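Local coordinates for protein 1d10 (Caenorhabditis elegans, PDB 1T9F) that is of unknown function but carries MIR repeats folded as a beta-trefoil, and is probably related to the SDF2 proteins, at residues A[57-62]-A[74-79]; A[115-120]-A[134-139]. All coordinates share one frame; numbering follows the deposited sequence.

Contact 1 (A[57-62]-A[74-79]); sequences PALNAK and KIRLKH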
loop_
_atom_site.group_PDB
_atom_site.type_symbol
_atom_site.label_atom_id
_atom_site.label_comp_id
_atom_site.label_asym_id
_atom_site.label_seq_id
_atom_site.Cartn_x
_atom_site.Cartn_y
_atom_site.Cartn_z
ATOM N N PRO A 57 -2.302 3.358 12.818
ATOM C CA PRO A 57 -0.987 3.529 13.449
ATOM C C PRO A 57 -0.285 2.180 13.342
ATOM O O PRO A 57 -0.935 1.172 13.050
ATOM C CB PRO A 57 -1.340 3.901 14.888
ATOM C CG PRO A 57 -2.638 3.169 15.114
ATOM C CD PRO A 57 -3.385 3.416 13.820
ATOM N N ALA A 58 1.028 2.156 13.553
ATOM C CA ALA A 58 1.794 0.914 13.467
ATOM C C ALA A 58 1.230 -0.131 14.430
ATOM O O ALA A 58 0.536 0.218 15.385
ATOM C CB ALA A 58 3.260 1.186 13.779
ATOM N N LEU A 59 1.531 -1.403 14.180
ATOM C CA LEU A 59 1.024 -2.487 15.028
ATOM C C LEU A 59 1.182 -2.232 16.520
ATOM O O LEU A 59 0.242 -2.429 17.292
ATOM C CB LEU A 59 1.698 -3.819 14.689
ATOM C CG LEU A 59 1.240 -4.985 15.581
ATOM C CD1 LEU A 59 -0.227 -5.286 15.314
ATOM C CD2 LEU A 59 2.084 -6.220 15.309
ATOM N N ASN A 60 2.363 -1.793 16.937
ATOM C CA ASN A 60 2.583 -1.551 18.361
ATOM C C ASN A 60 2.563 -0.077 18.752
ATOM O O ASN A 60 3.232 0.340 19.700
ATOM C CB ASN A 60 3.895 -2.206 18.798
ATOM C CG ASN A 60 3.866 -3.720 18.634
ATOM O OD1 ASN A 60 2.981 -4.397 19.169
ATOM N ND2 ASN A 60 4.829 -4.258 17.891
ATOM N N ALA A 61 1.776 0.705 18.020
ATOM C CA ALA A 61 1.645 2.128 18.282
ATOM C C ALA A 61 0.170 2.472 18.411
ATOM O O ALA A 61 -0.694 1.607 18.298
ATOM C CB ALA A 61 2.267 2.931 17.147
ATOM N N LYS A 62 -0.105 3.748 18.644
ATOM C CA LYS A 62 -1.468 4.235 18.776
ATOM C C LYS A 62 -1.489 5.682 18.294
ATOM O O LYS A 62 -0.470 6.369 18.328
ATOM C CB LYS A 62 -1.914 4.156 20.237
ATOM C CG LYS A 62 -0.989 4.894 21.190
ATOM C CD LYS A 62 -1.372 4.666 22.646
ATOM C CE LYS A 62 -0.346 5.291 23.582
ATOM N NZ LYS A 62 -0.637 4.983 25.009
ATOM N N LYS A 74 6.122 4.304 11.067
ATOM C CA LYS A 74 5.493 3.149 10.447
ATOM C C LYS A 74 3.980 3.302 10.531
ATOM O O LYS A 74 3.461 3.956 11.439
ATOM C CB LYS A 74 5.921 1.854 11.151
ATOM C CG LYS A 74 7.359 1.455 10.851
ATOM C CD LYS A 74 7.729 0.114 11.446
ATOM C CE LYS A 74 7.865 0.187 12.954
ATOM N NZ LYS A 74 8.412 -1.088 13.492
ATOM N N ILE A 75 3.281 2.733 9.555
ATOM C CA ILE A 75 1.827 2.762 9.533
ATOM C C ILE A 75 1.354 1.414 9.033
ATOM O O ILE A 75 2.156 0.562 8.664
ATOM C CB ILE A 75 1.253 3.820 8.565
ATOM C CG1 ILE A 75 1.704 3.523 7.126
ATOM C CG2 ILE A 75 1.669 5.202 9.005
ATOM C CD1 ILE A 75 1.052 4.419 6.066
ATOM N N ARG A 76 0.043 1.231 9.054
ATOM C CA ARG A 76 -0.595 0.040 8.537
ATOM C C ARG A 76 -1.668 0.596 7.608
ATOM O O ARG A 76 -2.187 1.689 7.840
ATOM C CB ARG A 76 -1.223 -0.783 9.665
ATOM C CG ARG A 76 -0.239 -1.716 10.381
ATOM C CD ARG A 76 -0.946 -2.536 11.452
ATOM N NE ARG A 76 -1.477 -1.664 12.491
ATOM C CZ ARG A 76 -2.429 -2.003 13.355
ATOM N NH1 ARG A 76 -2.970 -3.212 13.313
ATOM N NH2 ARG A 76 -2.852 -1.117 14.251
ATOM N N LEU A 77 -1.986 -0.133 6.544
ATOM C CA LEU A 77 -2.994 0.327 5.604
ATOM C C LEU A 77 -4.115 -0.698 5.511
ATOM O O LEU A 77 -3.909 -1.827 5.066
ATOM C CB LEU A 77 -2.374 0.557 4.219
ATOM C CG LEU A 77 -1.483 1.796 4.066
ATOM C CD1 LEU A 77 -0.844 1.817 2.676
ATOM C CD2 LEU A 77 -2.327 3.058 4.278
ATOM N N LYS A 78 -5.302 -0.286 5.939
ATOM C CA LYS A 78 -6.472 -1.154 5.923
ATOM C C LYS A 78 -7.304 -1.009 4.648
ATOM O O LYS A 78 -7.680 0.102 4.267
ATOM C CB LYS A 78 -7.346 -0.836 7.136
ATOM C CG LYS A 78 -8.499 -1.812 7.340
ATOM C CD LYS A 78 -9.324 -1.408 8.542
ATOM C CE LYS A 78 -10.399 -2.429 8.849
ATOM N NZ LYS A 78 -11.199 -1.985 10.012
ATOM N N HIS A 79 -7.569 -2.122 3.976
ATOM C CA HIS A 79 -8.391 -2.093 2.776
ATOM C C HIS A 79 -9.826 -2.044 3.300
ATOM O O HIS A 79 -10.308 -3.006 3.905
ATOM C CB HIS A 79 -8.153 -3.341 1.934
ATOM C CG HIS A 79 -8.927 -3.353 0.657
ATOM N ND1 HIS A 79 -9.868 -4.318 0.367
ATOM C CD2 HIS A 79 -8.897 -2.519 -0.412
ATOM C CE1 HIS A 79 -10.381 -4.080 -0.830
ATOM N NE2 HIS A 79 -9.810 -2.994 -1.322
#
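Arg76 reaches from strand 74-79 to the backbone of Pro57, in the connection that follows strand 53-57 of the MIR beta-trefoil barrel. The guanidinium comes side-on: NE donates to Pro57 O at 2.9 Å with an N-H...O angle of 160°, and Arg76 NH2 gives the same Pro57 O a longer bond of 3.2 Å. That oxygen lies in the guanidinium plane, yet only NE approaches within the carbonyl plane; NH2 stands above it. A bend at chi3 (-64°) turns this edge of the arginine toward the proline carbonyl. Over one guanidinium face sits Leu59 CA, offset toward the rim, and the leucine side chain runs askew to the arginine, with its CD1 4.0 Å from Arg76 NH1. Arginine suits the place because one rigid, flat group can grip a buried carbonyl with two N-H groups and still spare NH1, which bonds Ser111. Cut back to an alanine, the side chain is likely to leave Pro57 O without either of these donors and to open a gap beside Leu59. Proline, lacking an N-H, fits a position where its carbonyl does the bonding. From Ala58 to Ala61 the chain makes a type I turn, closed by a 3.0 Å bond from Ala61 N to Ala58 O. Asp116 OD1 accepts the Leu59 N-H, holding the turn's second residue from a third part of the chain. Alanine at the first turn position is small enough for close approach to the strand: Ala58 CB lies 3.6 Å from Lys74 O and 3.8 Å from Lys74 CB.

Contact 2 (A[115-120]-A[134-139]); sequences DDWTVI and LRHAVT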
loop_
_atom_site.group_PDB
_atom_site.type_symbol
_atom_site.label_atom_id
_atom_site.label_comp_id
_atom_site.label_asym_id
_atom_site.label_seq_id
_atom_site.Cartn_x
_atom_site.Cartn_y
_atom_site.Cartn_z
ATOM N N ASP A 115 2.318 -6.234 8.802
ATOM C CA ASP A 115 1.459 -5.195 8.239
ATOM C C ASP A 115 2.081 -3.797 8.321
ATOM O O ASP A 115 1.519 -2.845 7.771
ATOM C CB ASP A 115 0.099 -5.150 8.960
ATOM C CG ASP A 115 -0.711 -6.435 8.793
ATOM O OD1 ASP A 115 -0.597 -7.086 7.737
ATOM O OD2 ASP A 115 -1.481 -6.775 9.721
ATOM N N ASP A 116 3.227 -3.680 9.003
ATOM C CA ASP A 116 3.896 -2.389 9.175
ATOM C C ASP A 116 4.710 -1.904 7.972
ATOM O O ASP A 116 5.539 -2.635 7.431
ATOM C CB ASP A 116 4.829 -2.414 10.399
ATOM C CG ASP A 116 4.078 -2.470 11.726
ATOM O OD1 ASP A 116 2.905 -2.034 11.792
ATOM O OD2 ASP A 116 4.684 -2.939 12.718
ATOM N N TRP A 117 4.480 -0.654 7.584
ATOM C CA TRP A 117 5.194 -0.033 6.473
ATOM C C TRP A 117 5.756 1.318 6.916
ATOM O O TRP A 117 5.046 2.120 7.528
ATOM C CB TRP A 117 4.264 0.199 5.279
ATOM C CG TRP A 117 3.681 -1.056 4.707
ATOM C CD1 TRP A 117 2.603 -1.745 5.179
ATOM C CD2 TRP A 117 4.147 -1.778 3.559
ATOM N NE1 TRP A 117 2.364 -2.848 4.398
ATOM C CE2 TRP A 117 3.296 -2.896 3.398
ATOM C CE3 TRP A 117 5.196 -1.590 2.654
ATOM C CZ2 TRP A 117 3.464 -3.823 2.368
ATOM C CZ3 TRP A 117 5.363 -2.516 1.623
ATOM C CH2 TRP A 117 4.499 -3.619 1.491
ATOM N N THR A 118 7.026 1.562 6.610
ATOM C CA THR A 118 7.661 2.822 6.966
ATOM C C THR A 118 7.356 3.832 5.879
ATOM O O THR A 118 7.542 3.551 4.693
ATOM C CB THR A 118 9.187 2.669 7.074
ATOM O OG1 THR A 118 9.499 1.696 8.073
ATOM C CG2 THR A 118 9.829 3.999 7.459
ATOM N N VAL A 119 6.868 4.999 6.270
ATOM C CA VAL A 119 6.554 6.028 5.293
ATOM C C VAL A 119 7.831 6.790 4.969
ATOM O O VAL A 119 8.474 7.353 5.856
ATOM C CB VAL A 119 5.503 7.015 5.816
ATOM C CG1 VAL A 119 5.085 7.961 4.704
ATOM C CG2 VAL A 119 4.289 6.250 6.338
ATOM N N ILE A 120 8.203 6.790 3.697
ATOM C CA ILE A 120 9.416 7.477 3.284
ATOM C C ILE A 120 9.108 8.778 2.561
ATOM O O ILE A 120 8.901 8.797 1.347
ATOM C CB ILE A 120 10.284 6.579 2.374
ATOM C CG1 ILE A 120 10.642 5.296 3.114
ATOM C CG2 ILE A 120 11.568 7.308 1.973
ATOM C CD1 ILE A 120 11.442 4.328 2.292
ATOM N N LEU A 134 6.970 3.509 0.305
ATOM C CA LEU A 134 6.551 2.757 1.475
ATOM C C LEU A 134 7.469 1.562 1.558
ATOM O O LEU A 134 7.485 0.715 0.666
ATOM C CB LEU A 134 5.100 2.286 1.353
ATOM C CG LEU A 134 3.989 3.313 1.570
ATOM C CD1 LEU A 134 2.639 2.627 1.340
ATOM C CD2 LEU A 134 4.055 3.885 2.983
ATOM N N ARG A 135 8.235 1.494 2.636
ATOM C CA ARG A 135 9.171 0.401 2.808
ATOM C C ARG A 135 8.690 -0.569 3.877
ATOM O O ARG A 135 8.490 -0.181 5.026
ATOM C CB ARG A 135 10.541 0.968 3.186
ATOM C CG ARG A 135 11.686 0.005 2.992
ATOM C CD ARG A 135 13.033 0.684 3.289
ATOM N NE ARG A 135 14.154 -0.161 2.891
ATOM C CZ ARG A 135 15.434 0.194 2.984
ATOM N NH1 ARG A 135 15.767 1.384 3.467
ATOM N NH2 ARG A 135 16.380 -0.639 2.581
ATOM N N HIS A 136 8.507 -1.830 3.498
ATOM C CA HIS A 136 8.046 -2.839 4.443
ATOM C C HIS A 136 9.026 -2.898 5.610
ATOM O O HIS A 136 10.222 -3.137 5.421
ATOM C CB HIS A 136 7.958 -4.203 3.769
ATOM C CG HIS A 136 7.181 -5.213 4.553
ATOM N ND1 HIS A 136 7.679 -6.462 4.861
ATOM C CD2 HIS A 136 5.928 -5.170 5.066
ATOM C CE1 HIS A 136 6.765 -7.145 5.528
ATOM N NE2 HIS A 136 5.693 -6.384 5.665
ATOM N N ALA A 137 8.510 -2.683 6.813
ATOM C CA ALA A 137 9.336 -2.677 8.007
ATOM C C ALA A 137 10.086 -3.977 8.278
ATOM O O ALA A 137 11.291 -3.958 8.532
ATOM C CB ALA A 137 8.487 -2.313 9.211
ATOM N N VAL A 138 9.383 -5.102 8.223
ATOM C CA VAL A 138 10.001 -6.387 8.508
ATOM C C VAL A 138 10.996 -6.901 7.471
ATOM O O VAL A 138 12.045 -7.429 7.838
ATOM C CB VAL A 138 8.925 -7.462 8.759
ATOM C CG1 VAL A 138 9.561 -8.841 8.876
ATOM C CG2 VAL A 138 8.164 -7.127 10.033
ATOM N N THR A 139 10.684 -6.752 6.184
ATOM C CA THR A 139 11.584 -7.232 5.135
ATOM C C THR A 139 12.427 -6.145 4.474
ATOM O O THR A 139 13.478 -6.432 3.906
ATOM C CB THR A 139 10.808 -7.947 4.021
ATOM O OG1 THR A 139 9.891 -7.025 3.424
ATOM C CG2 THR A 139 10.051 -9.137 4.571
HETATM O O HOH W 1 6.570 -5.214 8.047
HETATM O O HOH W 2 11.375 0.386 6.878
#
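Trp117 and His136 meet across an antiparallel beta hairpin of the trefoil barrel, formed by strands 117-120 and 131-136. Backbone bonds set the register. Thr118 and Arg135 form a hydrogen-bonded pair, with Thr118 N to Arg135 O at 2.8 Å and Arg135 N to Thr118 O at 3.0 Å; beyond them Ala137 N reaches Asp116 O. The aromatic contact is T-shaped: the edge of His136 meets the indole face of Trp117, planes at 58°, with His136 CD2 3.8 Å above the Trp117 ring plane. His136 CB adds a CH-pi contact over the six-membered ring. Having CG anti to the backbone N (chi1 -166°) carries the imidazole across the tryptophan, and bonds to Thr139 OG1 and Gly114 O fix its rotation. Tryptophan suits this buried face, offering a broad surface while its NE1 bonds Leu86 O. Apolar packing continues on the same face, where Leu134 and Val119 lie side by side. Ile120 CD1 comes up against Arg135 CB, on the Thr118 side of the sheet, and the arginine extends on to bond Gly140 O through NE. Water also bridges the segments: one molecule donates to Asp116 O and accepts from Val138 N, both at 2.8 Å, and another lies 2.6 Å from Thr118 OG1.

How the contacts relate
Along the chain both segments of contact 1 precede those of contact 2, and the contact centres are 10 Å apart. Both reach the closed antiparallel barrel, contact 1 through strand 74-79 and contact 2 through strands 117-120 and 131-136; these strands follow one another across it in chain order. Strands 74-79 and 117-120 are neighbours, so the two contacts meet directly: Ile75 N lies 2.8 Å from Trp117 O in a probable backbone hydrogen bond. Arg76 CG packs against Asp115 O, and Lys74 CD against Ala137 CB. Together they knit the loop after strand 53-57 to the hairpin that links the second and third MIR sequence repeats, a continuity consistent with one compact trefoil.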